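Local coordinates for protein geranylgeranyl pyrophosphate synthase (Corynebacterium glutamicum, PDB 3QQV) that probably condenses allylic diphosphates with isopentenyl diphosphate to build longer isoprenoid chains, with magnesium as cofactor, at residues 24-29 with 62-67; 97-102 with 156-161; 253-258 with 335-340; 203-208 with 282-287. One frame throughout, in Å; residues are numbered along the deposited sequence.

The four contacts fall into two clusters within a helical fold. Interactions 1 and 2 lie with centres about 12 Å apart and share a direct salt bridge between Arg64 and Glu98; along the chain interaction 1 closes before interaction 2 opens. Interactions 3 and 4 are about 13 Å apart, centre to centre, and touch where helix 236-263 meets the start of helix 284-294; their segments alternate in sequence. The centres of contacts in different clusters are about 24 to 31 Å apart. One bound dimethylallyl diphosphate is touched by interactions 1 and 2, whose segments 62-67 and 97-102 grip its diphosphate, and segment 253-258 of interaction 3 lies near it.

Interaction 1: residues 24-29 with 62-67; sequences VVRDRL and GKRIRP. With DMA (dimethylallyl diphosphate), chain D.
A chi1 of 173° swings CG1 of Val25 to the side remote from the backbone N, and the two methyls of this valine are shared between two partners in segment 62-67. CG1 packs against the aliphatic shaft of Arg64, 3.8 Å from its CD, while CG2 meets the ring of Pro67 at 3.7 Å from CB. The Arg64 chain bends once, at chi2 (-69°), and then runs on extended toward helix 21-43. There CD1 of Leu29 lies over one face of the Arg64 guanidinium, 3.8 Å above the plane and displaced toward the rim. CG of Arg26 adds a looser contact, 4.1 Å from Arg64 NH2. The charge is buried yet well answered, since Arg64 NH1 hydrogen-bonds the carbonyl of Val58 and makes a salt bridge with Glu98. Arg64 is also the N-cap of helix 65-76.

Its segment carries the Gly-Lys-Arg-x-Arg-Pro signature of trans-prenyl diphosphate synthases, an all-helical fold in which this turn cradles a substrate diphosphate, in relatives that of isopentenyl diphosphate. Here the neighbours of Arg64 in sequence hold dimethylallyl diphosphate. Arg66 approaches with its edge: NH1 gives a hydrogen bond of 3.1 Å to O1A, and NH2 reaches the ester oxygen O1 at 3.2 Å along a nearly straight N-H line (167°). Lys63 adds weak bonds, from its backbone N to O3B and from NZ to O2A. Gly62 comes close to the terminal phosphate, with CA 3.3 Å from O3B.

Interaction 2: residues 97-102 with 156-161; sequences LEFIQA and LVWAED. With DMA (dimethylallyl diphosphate), chain D.
One face of the Phe99 ring is covered by Trp158, whose CB sits 4.2 Å from the ring centroid and only 5° off its normal, a CH-pi contact over the centre. The indole is met differently: CE1 of Phe99 lies at its edge, near its plane. Phe32 of helix 21-43 also joins the cluster, edge-to-face with Trp158. This aromatic group belongs to the all-helical prenyl synthase fold, joining helix 97-111, which farther on carries the magnesium-binding Asp108, with Asp112 just past its end, to helix 140-164.

The two segments run antiparallel at 167°, with axes just 7.6 Å apart. The small side chain of Ala159 is consistent with this closeness: its single methyl lies 3.6 Å from Phe99 CB and 3.5 Å from Ile100 CG1. Helix 140-164 also faces the second subunit: Trp158 NE1 hydrogen-bonds Thr185 of that chain, so the aromatic cluster links the dimer interface to the helix beside the substrate.

Elsewhere on helix 97-111, Gln101 reaches the ligand. Its OE1 bonds Tyr219 OH, which favours one orientation of the amide and directs NE2 to dimethylallyl diphosphate O2B, at 2.9 Å and 171°.

Interaction 3: residues 253-258 with 335-340; sequences FQLRDD and QRISQL. With DMA (dimethylallyl diphosphate), chain D.
Ile337 and Leu255 meet at the centre of this contact, with CG1 of the isoleucine 3.7 Å from CB of the leucine. Leu255 reaches farther with CD1, which touches Leu340 CD1 at 4.0 Å where the two side chains cross at about a right angle. The same methyl grazes CB of Arg336 at 4.2 Å, while the rest of that arginine leads off to bond Gln339 within its own helix.

At the other end of Ile337, CD1 comes over one face of the Arg256 guanidinium, 3.7 Å above the plane and offset toward the rim. The Arg256 chain sets out on the side remote from its backbone N (chi1 172°), and bends at chi2 and chi3 fold it back until its end lies against the isoleucine. A second shell fixes the flat group there: NE bonds the carbonyl of Thr369, while NH1 and NH2 form salt bridges with Glu334 and Glu370. Two carboxylates thus balance the buried positive charge, and the methyl covers a group whose rotation is already set.

The two segments run antiparallel at 154°, their axes 9.5 Å apart at closest approach, and pack without a hydrogen bond between them. Elsewhere on helix 236-263, Gln254 NE2 bonds Asp258 OD1 at 2.8 Å, arriving from above the carboxylate plane, and Asp257 forms a salt bridge with Arg372 near the C-terminus. Phe253 to Asp258 spell Phe-Gln-x-x-Asp-Asp, which matches the opening of the second aspartate-rich region of polyprenyl synthases and probably lines the active-site cavity, as in relatives.

Interaction 4: residues 203-208 with 282-287; sequences ESVELA and RTVLLA
Thr283, whose carbonyl carbon comes near the methyl of Ala208, caps helix 284-294: its OG1 accepts the backbone N-H of Leu286 at 3.0 Å, with an angle of 162° at the hydrogen. Fixed in this way, the first turn offers small and branched side chains to the start of helix 205-231, which has its own N-cap, Ser204.

Ala208 CB is set against the carbonyl of Arg282, 3.6 Å from its O, and against CG2 of Val284. The chi1 of Val284 (164°) divides its methyls between two partners: CG2 turns to Ala208, and CG1 reaches Val205 CG1 at 3.9 Å. The two valines cross at about a right angle. One turn along, Ala287 CB closes against the loop, 3.6 Å from Glu203 O.

Both segments are helix starts in the all-helical prenyl synthase fold, and the contact joins the loop that follows helix 170-199, bearer of the magnesium-binding Asp194, to the loop before helix 284-294. The side chain of Arg282 comes within about 6 Å of that of Asp194.

The Arg282 guanidinium is held locally. CD2 of Leu286 covers one face, 3.9 Å above the plane and over the centre, while Glu203 CG comes in at the edge, 3.9 Å from NH1. NE bonds the carbonyl of Asn202. The Glu203 carboxylate, tilted 30° against the guanidinium, stops short of a salt bridge, with OE2 4.3 Å from NH1, and gives OE1 to Arg305 instead.

Interaction 1: residues 24-29 with 62-67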
# COMPACT_ATOMS: atom_id res chain seq x y z
N VAL A 24 -0.26 -19.43 -17.48
CA VAL A 24 0.27 -20.07 -16.29
C VAL A 24 0.22 -19.08 -15.12
O VAL A 24 -0.16 -19.44 -14.00
CB VAL A 24 1.70 -20.61 -16.52
CG1 VAL A 24 2.32 -21.13 -15.23
CG2 VAL A 24 1.68 -21.70 -17.59
N VAL A 25 0.57 -17.82 -15.40
CA VAL A 25 0.49 -16.72 -14.43
C VAL A 25 -0.94 -16.55 -13.91
O VAL A 25 -1.16 -16.48 -12.70
CB VAL A 25 1.03 -15.41 -15.03
CG1 VAL A 25 0.81 -14.20 -14.09
CG2 VAL A 25 2.50 -15.57 -15.32
N ARG A 26 -1.90 -16.54 -14.83
CA ARG A 26 -3.32 -16.45 -14.49
C ARG A 26 -3.78 -17.60 -13.60
O ARG A 26 -4.57 -17.38 -12.69
CB ARG A 26 -4.19 -16.37 -15.74
CG ARG A 26 -5.56 -15.74 -15.52
CD ARG A 26 -6.47 -15.96 -16.73
NE ARG A 26 -7.76 -15.27 -16.61
CZ ARG A 26 -8.85 -15.78 -16.02
NH1 ARG A 26 -8.82 -16.99 -15.47
NH2 ARG A 26 -9.97 -15.07 -15.97
N ASP A 27 -3.27 -18.81 -13.85
CA ASP A 27 -3.54 -19.98 -13.01
C ASP A 27 -3.00 -19.89 -11.60
O ASP A 27 -3.64 -20.37 -10.66
CB ASP A 27 -3.00 -21.25 -13.65
CG ASP A 27 -3.99 -21.87 -14.61
OD1 ASP A 27 -5.18 -21.50 -14.53
OD2 ASP A 27 -3.56 -22.71 -15.43
N ARG A 28 -1.81 -19.32 -11.46
CA ARG A 28 -1.20 -19.17 -10.15
C ARG A 28 -1.98 -18.12 -9.35
O ARG A 28 -2.24 -18.32 -8.16
CB ARG A 28 0.29 -18.80 -10.25
CG ARG A 28 1.18 -19.78 -11.06
CD ARG A 28 0.93 -21.26 -10.76
NE ARG A 28 1.16 -21.60 -9.36
CZ ARG A 28 0.76 -22.72 -8.78
NH1 ARG A 28 0.11 -23.65 -9.47
NH2 ARG A 28 1.02 -22.92 -7.49
N LEU A 29 -2.36 -17.05 -10.03
CA LEU A 29 -3.14 -15.96 -9.44
C LEU A 29 -4.56 -16.38 -9.02
O LEU A 29 -5.05 -15.95 -7.98
CB LEU A 29 -3.19 -14.77 -10.40
CG LEU A 29 -1.87 -14.02 -10.61
CD1 LEU A 29 -2.03 -12.99 -11.72
CD2 LEU A 29 -1.34 -13.38 -9.32
N GLY A 62 -2.58 -7.58 -18.14
CA GLY A 62 -1.87 -7.21 -19.36
C GLY A 62 -1.10 -8.36 -19.97
O GLY A 62 -1.62 -9.47 -20.15
N LYS A 63 0.17 -8.10 -20.29
CA LYS A 63 1.02 -9.05 -21.01
C LYS A 63 1.77 -9.99 -20.06
O LYS A 63 2.39 -10.96 -20.50
CB LYS A 63 2.01 -8.30 -21.91
CG LYS A 63 1.37 -7.41 -23.00
CD LYS A 63 1.30 -5.93 -22.59
CE LYS A 63 2.61 -5.19 -22.86
NZ LYS A 63 2.56 -3.77 -22.41
N ARG A 64 1.66 -9.69 -18.76
CA ARG A 64 2.40 -10.37 -17.69
C ARG A 64 3.92 -10.30 -17.91
O ARG A 64 4.62 -11.30 -17.73
CB ARG A 64 1.93 -11.83 -17.49
CG ARG A 64 0.42 -12.05 -17.55
CD ARG A 64 -0.31 -11.44 -16.37
NE ARG A 64 -1.67 -11.96 -16.28
CZ ARG A 64 -2.61 -11.47 -15.47
NH1 ARG A 64 -2.34 -10.45 -14.68
NH2 ARG A 64 -3.82 -12.01 -15.47
N ILE A 65 4.39 -9.11 -18.29
CA ILE A 65 5.79 -8.88 -18.65
C ILE A 65 6.74 -9.13 -17.47
O ILE A 65 7.81 -9.73 -17.65
CB ILE A 65 6.01 -7.49 -19.35
CG1 ILE A 65 7.35 -7.43 -20.07
CG2 ILE A 65 5.87 -6.31 -18.39
CD1 ILE A 65 7.34 -8.07 -21.46
N ARG A 66 6.34 -8.71 -16.27
CA ARG A 66 7.19 -8.85 -15.10
C ARG A 66 7.40 -10.31 -14.64
O ARG A 66 8.54 -10.70 -14.43
CB ARG A 66 6.76 -7.90 -13.97
CG ARG A 66 6.90 -6.45 -14.37
CD ARG A 66 6.03 -5.52 -13.55
NE ARG A 66 6.05 -4.17 -14.10
CZ ARG A 66 5.29 -3.75 -15.10
NH1 ARG A 66 4.42 -4.58 -15.67
NH2 ARG A 66 5.39 -2.50 -15.54
N PRO A 67 6.31 -11.13 -14.54
CA PRO A 67 6.53 -12.56 -14.28
C PRO A 67 7.32 -13.26 -15.39
O PRO A 67 8.08 -14.18 -15.09
CB PRO A 67 5.11 -13.14 -14.25
CG PRO A 67 4.25 -12.01 -13.85
CD PRO A 67 4.87 -10.80 -14.47
C1 DMA D . 2.60 -0.40 -17.19
O1 DMA D . 3.20 -1.60 -17.63
C2 DMA D . 3.24 0.73 -17.91
C3 DMA D . 4.36 1.27 -17.49
C4 DMA D . 5.03 0.77 -16.28
C5 DMA D . 4.95 2.38 -18.28
PA DMA D . 2.49 -2.65 -18.56
O1A DMA D . 3.28 -3.87 -18.44
O2A DMA D . 2.42 -1.95 -19.83
O3A DMA D . 1.02 -2.86 -17.97
PB DMA D . 0.08 -4.13 -18.04
O1B DMA D . -1.22 -3.55 -18.34
O2B DMA D . 0.13 -4.74 -16.71
O3B DMA D . 0.63 -5.04 -19.04

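Interaction 2: residues 97-102 with 156-161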
# COMPACT_ATOMS: atom_id res chain seq x y z
N LEU A 97 4.47 -10.73 -8.71
CA LEU A 97 4.75 -9.41 -9.26
C LEU A 97 3.51 -8.73 -9.84
O LEU A 97 3.43 -7.48 -9.89
CB LEU A 97 5.87 -9.47 -10.31
CG LEU A 97 7.17 -10.15 -9.85
CD1 LEU A 97 8.14 -10.37 -11.01
CD2 LEU A 97 7.83 -9.32 -8.79
N GLU A 98 2.54 -9.54 -10.26
CA GLU A 98 1.25 -9.01 -10.74
C GLU A 98 0.44 -8.30 -9.65
O GLU A 98 -0.34 -7.40 -9.95
CB GLU A 98 0.42 -10.12 -11.41
CG GLU A 98 0.95 -10.54 -12.79
CD GLU A 98 1.15 -9.36 -13.73
OE1 GLU A 98 0.15 -8.83 -14.27
OE2 GLU A 98 2.31 -8.96 -13.95
N PHE A 99 0.64 -8.70 -8.40
CA PHE A 99 0.00 -8.01 -7.28
C PHE A 99 0.65 -6.65 -6.98
O PHE A 99 -0.04 -5.69 -6.64
CB PHE A 99 -0.03 -8.90 -6.04
CG PHE A 99 -1.15 -9.89 -6.04
CD1 PHE A 99 -2.47 -9.47 -6.22
CD2 PHE A 99 -0.89 -11.23 -5.85
CE1 PHE A 99 -3.51 -10.39 -6.20
CE2 PHE A 99 -1.93 -12.16 -5.83
CZ PHE A 99 -3.23 -11.75 -6.01
N ILE A 100 1.97 -6.56 -7.16
CA ILE A 100 2.65 -5.26 -7.08
C ILE A 100 2.18 -4.34 -8.21
O ILE A 100 1.91 -3.15 -7.98
CB ILE A 100 4.18 -5.41 -7.13
CG1 ILE A 100 4.65 -6.23 -5.94
CG2 ILE A 100 4.86 -4.03 -7.08
CD1 ILE A 100 6.01 -6.80 -6.10
N GLN A 101 2.11 -4.90 -9.41
CA GLN A 101 1.57 -4.19 -10.57
C GLN A 101 0.16 -3.68 -10.33
O GLN A 101 -0.12 -2.53 -10.60
CB GLN A 101 1.64 -5.07 -11.84
CG GLN A 101 1.06 -4.44 -13.11
CD GLN A 101 1.93 -3.33 -13.72
OE1 GLN A 101 2.72 -2.68 -13.04
NE2 GLN A 101 1.77 -3.12 -15.02
N ALA A 102 -0.71 -4.55 -9.81
CA ALA A 102 -2.07 -4.16 -9.44
C ALA A 102 -2.06 -2.96 -8.50
O ALA A 102 -2.73 -1.96 -8.76
CB ALA A 102 -2.80 -5.33 -8.82
N LEU A 156 -0.81 -5.16 -2.60
CA LEU A 156 0.57 -5.07 -2.16
C LEU A 156 0.89 -6.06 -1.02
O LEU A 156 1.93 -6.71 -1.02
CB LEU A 156 0.89 -3.62 -1.75
CG LEU A 156 2.31 -3.28 -1.30
CD1 LEU A 156 3.37 -3.75 -2.31
CD2 LEU A 156 2.42 -1.78 -1.06
N VAL A 157 -0.03 -6.18 -0.08
CA VAL A 157 0.07 -7.15 1.01
C VAL A 157 0.02 -8.60 0.48
O VAL A 157 0.71 -9.49 0.98
CB VAL A 157 -1.04 -6.82 2.06
CG1 VAL A 157 -1.61 -8.04 2.71
CG2 VAL A 157 -0.47 -5.85 3.09
N TRP A 158 -0.78 -8.81 -0.55
CA TRP A 158 -0.89 -10.14 -1.16
C TRP A 158 0.32 -10.53 -2.02
O TRP A 158 0.67 -11.70 -2.09
CB TRP A 158 -2.23 -10.30 -1.88
CG TRP A 158 -3.36 -10.55 -0.89
CD1 TRP A 158 -3.23 -10.78 0.46
CD2 TRP A 158 -4.77 -10.64 -1.17
NE1 TRP A 158 -4.47 -10.99 1.03
CE2 TRP A 158 -5.43 -10.92 0.05
CE3 TRP A 158 -5.53 -10.53 -2.34
CZ2 TRP A 158 -6.82 -11.05 0.14
CZ3 TRP A 158 -6.92 -10.66 -2.25
CH2 TRP A 158 -7.55 -10.92 -1.02
N ALA A 159 0.97 -9.54 -2.64
CA ALA A 159 2.26 -9.76 -3.32
C ALA A 159 3.28 -10.37 -2.38
O ALA A 159 3.91 -11.39 -2.72
CB ALA A 159 2.79 -8.45 -3.89
N GLU A 160 3.43 -9.77 -1.20
CA GLU A 160 4.36 -10.23 -0.19
C GLU A 160 3.99 -11.62 0.30
O GLU A 160 4.87 -12.48 0.40
CB GLU A 160 4.42 -9.26 1.01
CG GLU A 160 4.39 -7.78 0.65
CD GLU A 160 5.74 -7.20 0.31
OE1 GLU A 160 6.71 -7.98 0.24
OE2 GLU A 160 5.82 -5.96 0.08
N ASP A 161 2.71 -11.83 0.59
CA ASP A 161 2.23 -13.16 1.04
C ASP A 161 2.48 -14.26 0.00
O ASP A 161 2.96 -15.34 0.34
CB ASP A 161 0.73 -13.14 1.37
CG ASP A 161 0.39 -12.32 2.59
OD1 ASP A 161 1.30 -11.99 3.40
OD2 ASP A 161 -0.81 -12.00 2.74
C1 DMA D . 2.60 -0.40 -17.19
O1 DMA D . 3.20 -1.60 -17.63
C2 DMA D . 3.24 0.73 -17.91
C3 DMA D . 4.36 1.27 -17.49
C4 DMA D . 5.03 0.77 -16.28
C5 DMA D . 4.95 2.38 -18.28
PA DMA D . 2.49 -2.65 -18.56
O1A DMA D . 3.28 -3.87 -18.44
O2A DMA D . 2.42 -1.95 -19.83
O3A DMA D . 1.02 -2.86 -17.97
PB DMA D . 0.08 -4.13 -18.04
O1B DMA D . -1.22 -3.55 -18.34
O2B DMA D . 0.13 -4.74 -16.71
O3B DMA D . 0.63 -5.04 -19.04

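Interaction 3: residues 253-258 with 335-340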
# COMPACT_ATOMS: atom_id res chain seq x y z
N PHE A 253 11.86 0.57 -23.15
CA PHE A 253 10.46 0.17 -22.97
C PHE A 253 9.58 1.35 -22.55
O PHE A 253 8.49 1.53 -23.10
CB PHE A 253 10.38 -0.97 -21.94
CG PHE A 253 8.97 -1.37 -21.55
CD1 PHE A 253 8.25 -2.26 -22.33
CD2 PHE A 253 8.39 -0.88 -20.38
CE1 PHE A 253 6.95 -2.65 -21.96
CE2 PHE A 253 7.09 -1.25 -20.01
CZ PHE A 253 6.38 -2.14 -20.80
N GLN A 254 10.05 2.14 -21.59
CA GLN A 254 9.32 3.32 -21.15
C GLN A 254 9.25 4.39 -22.24
O GLN A 254 8.20 4.98 -22.45
CB GLN A 254 9.94 3.92 -19.88
CG GLN A 254 9.14 5.09 -19.29
CD GLN A 254 7.68 4.74 -19.07
OE1 GLN A 254 7.35 3.71 -18.51
NE2 GLN A 254 6.79 5.61 -19.54
N LEU A 255 10.37 4.63 -22.91
CA LEU A 255 10.42 5.57 -24.03
C LEU A 255 9.44 5.18 -25.14
O LEU A 255 8.75 6.05 -25.69
CB LEU A 255 11.84 5.75 -24.58
CG LEU A 255 12.90 6.37 -23.65
CD1 LEU A 255 14.26 6.37 -24.31
CD2 LEU A 255 12.52 7.77 -23.20
N ARG A 256 9.34 3.88 -25.43
CA ARG A 256 8.35 3.38 -26.38
C ARG A 256 6.93 3.65 -25.91
O ARG A 256 6.07 4.05 -26.71
CB ARG A 256 8.55 1.88 -26.68
CG ARG A 256 7.42 1.22 -27.52
CD ARG A 256 7.31 1.82 -28.95
NE ARG A 256 8.61 1.75 -29.62
CZ ARG A 256 9.04 2.57 -30.57
NH1 ARG A 256 8.27 3.55 -31.03
NH2 ARG A 256 10.26 2.39 -31.07
N ASP A 257 6.68 3.44 -24.62
CA ASP A 257 5.35 3.66 -24.07
C ASP A 257 4.96 5.13 -24.01
O ASP A 257 3.78 5.44 -24.13
CB ASP A 257 5.16 2.94 -22.73
CG ASP A 257 4.84 1.47 -22.92
OD1 ASP A 257 5.63 0.77 -23.59
OD2 ASP A 257 3.79 1.01 -22.43
N ASP A 258 5.94 6.00 -23.82
CA ASP A 258 5.75 7.45 -23.97
C ASP A 258 5.31 7.84 -25.37
O ASP A 258 4.39 8.64 -25.53
CB ASP A 258 7.03 8.21 -23.62
CG ASP A 258 7.42 8.06 -22.16
OD1 ASP A 258 6.54 7.78 -21.32
OD2 ASP A 258 8.62 8.25 -21.86
N GLN A 335 15.63 7.16 -31.94
CA GLN A 335 17.08 6.89 -32.00
C GLN A 335 17.62 6.34 -30.68
O GLN A 335 18.44 5.41 -30.69
CB GLN A 335 17.87 8.14 -32.38
CG GLN A 335 17.92 8.44 -33.87
CD GLN A 335 18.41 9.86 -34.17
OE1 GLN A 335 17.91 10.52 -35.08
NE2 GLN A 335 19.39 10.32 -33.40
N ARG A 336 17.17 6.92 -29.57
CA ARG A 336 17.56 6.48 -28.24
C ARG A 336 17.06 5.07 -27.95
O ARG A 336 17.82 4.26 -27.44
CB ARG A 336 17.07 7.47 -27.17
CG ARG A 336 17.84 8.79 -27.12
CD ARG A 336 19.29 8.58 -26.69
NE ARG A 336 19.40 8.07 -25.32
CZ ARG A 336 20.29 7.16 -24.92
NH1 ARG A 336 21.15 6.64 -25.78
NH2 ARG A 336 20.30 6.77 -23.65
N ILE A 337 15.82 4.78 -28.34
CA ILE A 337 15.23 3.43 -28.23
C ILE A 337 16.08 2.40 -28.97
O ILE A 337 16.43 1.36 -28.40
CB ILE A 337 13.75 3.41 -28.71
CG1 ILE A 337 12.88 4.22 -27.75
CG2 ILE A 337 13.22 1.98 -28.82
CD1 ILE A 337 11.47 4.47 -28.22
N SER A 338 16.43 2.72 -30.21
CA SER A 338 17.25 1.84 -31.04
C SER A 338 18.63 1.60 -30.45
O SER A 338 19.12 0.47 -30.44
CB SER A 338 17.35 2.40 -32.46
OG SER A 338 16.06 2.54 -33.03
N GLN A 339 19.25 2.67 -29.95
CA GLN A 339 20.57 2.61 -29.33
C GLN A 339 20.54 1.74 -28.08
O GLN A 339 21.42 0.91 -27.90
CB GLN A 339 21.05 4.02 -28.96
CG GLN A 339 21.61 4.82 -30.14
CD GLN A 339 21.68 6.33 -29.85
OE1 GLN A 339 21.27 6.80 -28.79
NE2 GLN A 339 22.22 7.08 -30.81
N LEU A 340 19.52 1.93 -27.24
CA LEU A 340 19.38 1.20 -25.99
C LEU A 340 19.03 -0.27 -26.19
O LEU A 340 19.49 -1.13 -25.42
CB LEU A 340 18.34 1.87 -25.09
CG LEU A 340 18.70 3.24 -24.48
CD1 LEU A 340 17.42 3.93 -24.01
CD2 LEU A 340 19.71 3.14 -23.34
C1 DMA D . 2.60 -0.40 -17.19
O1 DMA D . 3.20 -1.60 -17.63
C2 DMA D . 3.24 0.73 -17.91
C3 DMA D . 4.36 1.27 -17.49
C4 DMA D . 5.03 0.77 -16.28
C5 DMA D . 4.95 2.38 -18.28
PA DMA D . 2.49 -2.65 -18.56
O1A DMA D . 3.28 -3.87 -18.44
O2A DMA D . 2.42 -1.95 -19.83
O3A DMA D . 1.02 -2.86 -17.97
PB DMA D . 0.08 -4.13 -18.04
O1B DMA D . -1.22 -3.55 -18.34
O2B DMA D . 0.13 -4.74 -16.71
O3B DMA D . 0.63 -5.04 -19.04

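Interaction 4: residues 203-208 with 282-287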
# COMPACT_ATOMS: atom_id res chain seq x y z
N GLU A 203 11.07 20.27 -16.80
CA GLU A 203 11.42 20.16 -18.21
C GLU A 203 12.84 19.65 -18.44
O GLU A 203 13.34 19.68 -19.57
CB GLU A 203 11.22 21.51 -18.91
CG GLU A 203 9.77 21.89 -19.16
CD GLU A 203 9.61 23.32 -19.64
OE1 GLU A 203 10.52 23.81 -20.34
OE2 GLU A 203 8.58 23.95 -19.31
N SER A 204 13.50 19.20 -17.36
CA SER A 204 14.82 18.61 -17.49
C SER A 204 14.69 17.16 -17.94
O SER A 204 13.84 16.41 -17.44
CB SER A 204 15.61 18.71 -16.18
OG SER A 204 15.04 17.91 -15.17
N VAL A 205 15.53 16.78 -18.91
CA VAL A 205 15.54 15.43 -19.46
C VAL A 205 16.02 14.47 -18.38
O VAL A 205 15.41 13.41 -18.17
CB VAL A 205 16.45 15.33 -20.71
CG1 VAL A 205 16.25 13.99 -21.41
CG2 VAL A 205 16.17 16.48 -21.68
N GLU A 206 17.07 14.88 -17.67
CA GLU A 206 17.75 14.07 -16.65
C GLU A 206 16.88 13.65 -15.47
O GLU A 206 17.07 12.56 -14.93
CB GLU A 206 19.01 14.77 -16.15
CG GLU A 206 20.18 14.69 -17.12
CD GLU A 206 21.48 15.20 -16.52
OE1 GLU A 206 22.35 15.62 -17.30
OE2 GLU A 206 21.63 15.17 -15.28
N LEU A 207 15.93 14.49 -15.06
CA LEU A 207 15.00 14.10 -14.01
C LEU A 207 13.92 13.14 -14.50
O LEU A 207 13.52 12.23 -13.77
CB LEU A 207 14.38 15.32 -13.30
CG LEU A 207 15.24 16.10 -12.30
CD1 LEU A 207 14.49 17.33 -11.80
CD2 LEU A 207 15.71 15.23 -11.12
N ALA A 208 13.46 13.34 -15.74
CA ALA A 208 12.55 12.39 -16.38
C ALA A 208 13.22 11.04 -16.66
O ALA A 208 12.57 9.99 -16.59
CB ALA A 208 11.97 12.98 -17.67
N ARG A 282 5.15 14.19 -17.60
CA ARG A 282 6.43 14.82 -17.93
C ARG A 282 7.43 13.81 -18.48
O ARG A 282 8.42 13.45 -17.83
CB ARG A 282 7.01 15.59 -16.73
CG ARG A 282 6.01 16.39 -15.89
CD ARG A 282 5.16 17.41 -16.68
NE ARG A 282 5.94 18.53 -17.20
CZ ARG A 282 5.41 19.61 -17.77
NH1 ARG A 282 6.20 20.57 -18.22
NH2 ARG A 282 4.09 19.75 -17.89
N THR A 283 7.17 13.38 -19.71
CA THR A 283 7.99 12.39 -20.40
C THR A 283 9.29 13.02 -20.90
O THR A 283 9.43 14.25 -20.89
CB THR A 283 7.21 11.79 -21.58
OG1 THR A 283 6.90 12.82 -22.52
CG2 THR A 283 5.92 11.15 -21.08
N VAL A 284 10.23 12.18 -21.33
CA VAL A 284 11.45 12.64 -22.00
C VAL A 284 11.08 13.28 -23.36
O VAL A 284 11.66 14.30 -23.75
CB VAL A 284 12.47 11.48 -22.18
CG1 VAL A 284 13.56 11.82 -23.20
CG2 VAL A 284 13.11 11.13 -20.84
N LEU A 285 10.10 12.70 -24.05
CA LEU A 285 9.55 13.23 -25.29
C LEU A 285 9.12 14.70 -25.15
O LEU A 285 9.52 15.54 -25.96
CB LEU A 285 8.37 12.39 -25.78
CG LEU A 285 7.56 12.95 -26.96
CD1 LEU A 285 8.33 12.84 -28.28
CD2 LEU A 285 6.21 12.28 -27.07
N LEU A 286 8.32 14.99 -24.12
CA LEU A 286 7.82 16.34 -23.84
C LEU A 286 8.94 17.32 -23.48
O LEU A 286 8.92 18.47 -23.94
CB LEU A 286 6.77 16.31 -22.72
CG LEU A 286 6.08 17.62 -22.33
CD1 LEU A 286 5.16 18.11 -23.45
CD2 LEU A 286 5.30 17.46 -21.02
N ALA A 287 9.89 16.86 -22.67
CA ALA A 287 11.05 17.66 -22.27
C ALA A 287 11.89 18.06 -23.47
O ALA A 287 12.30 19.22 -23.57
CB ALA A 287 11.91 16.90 -21.26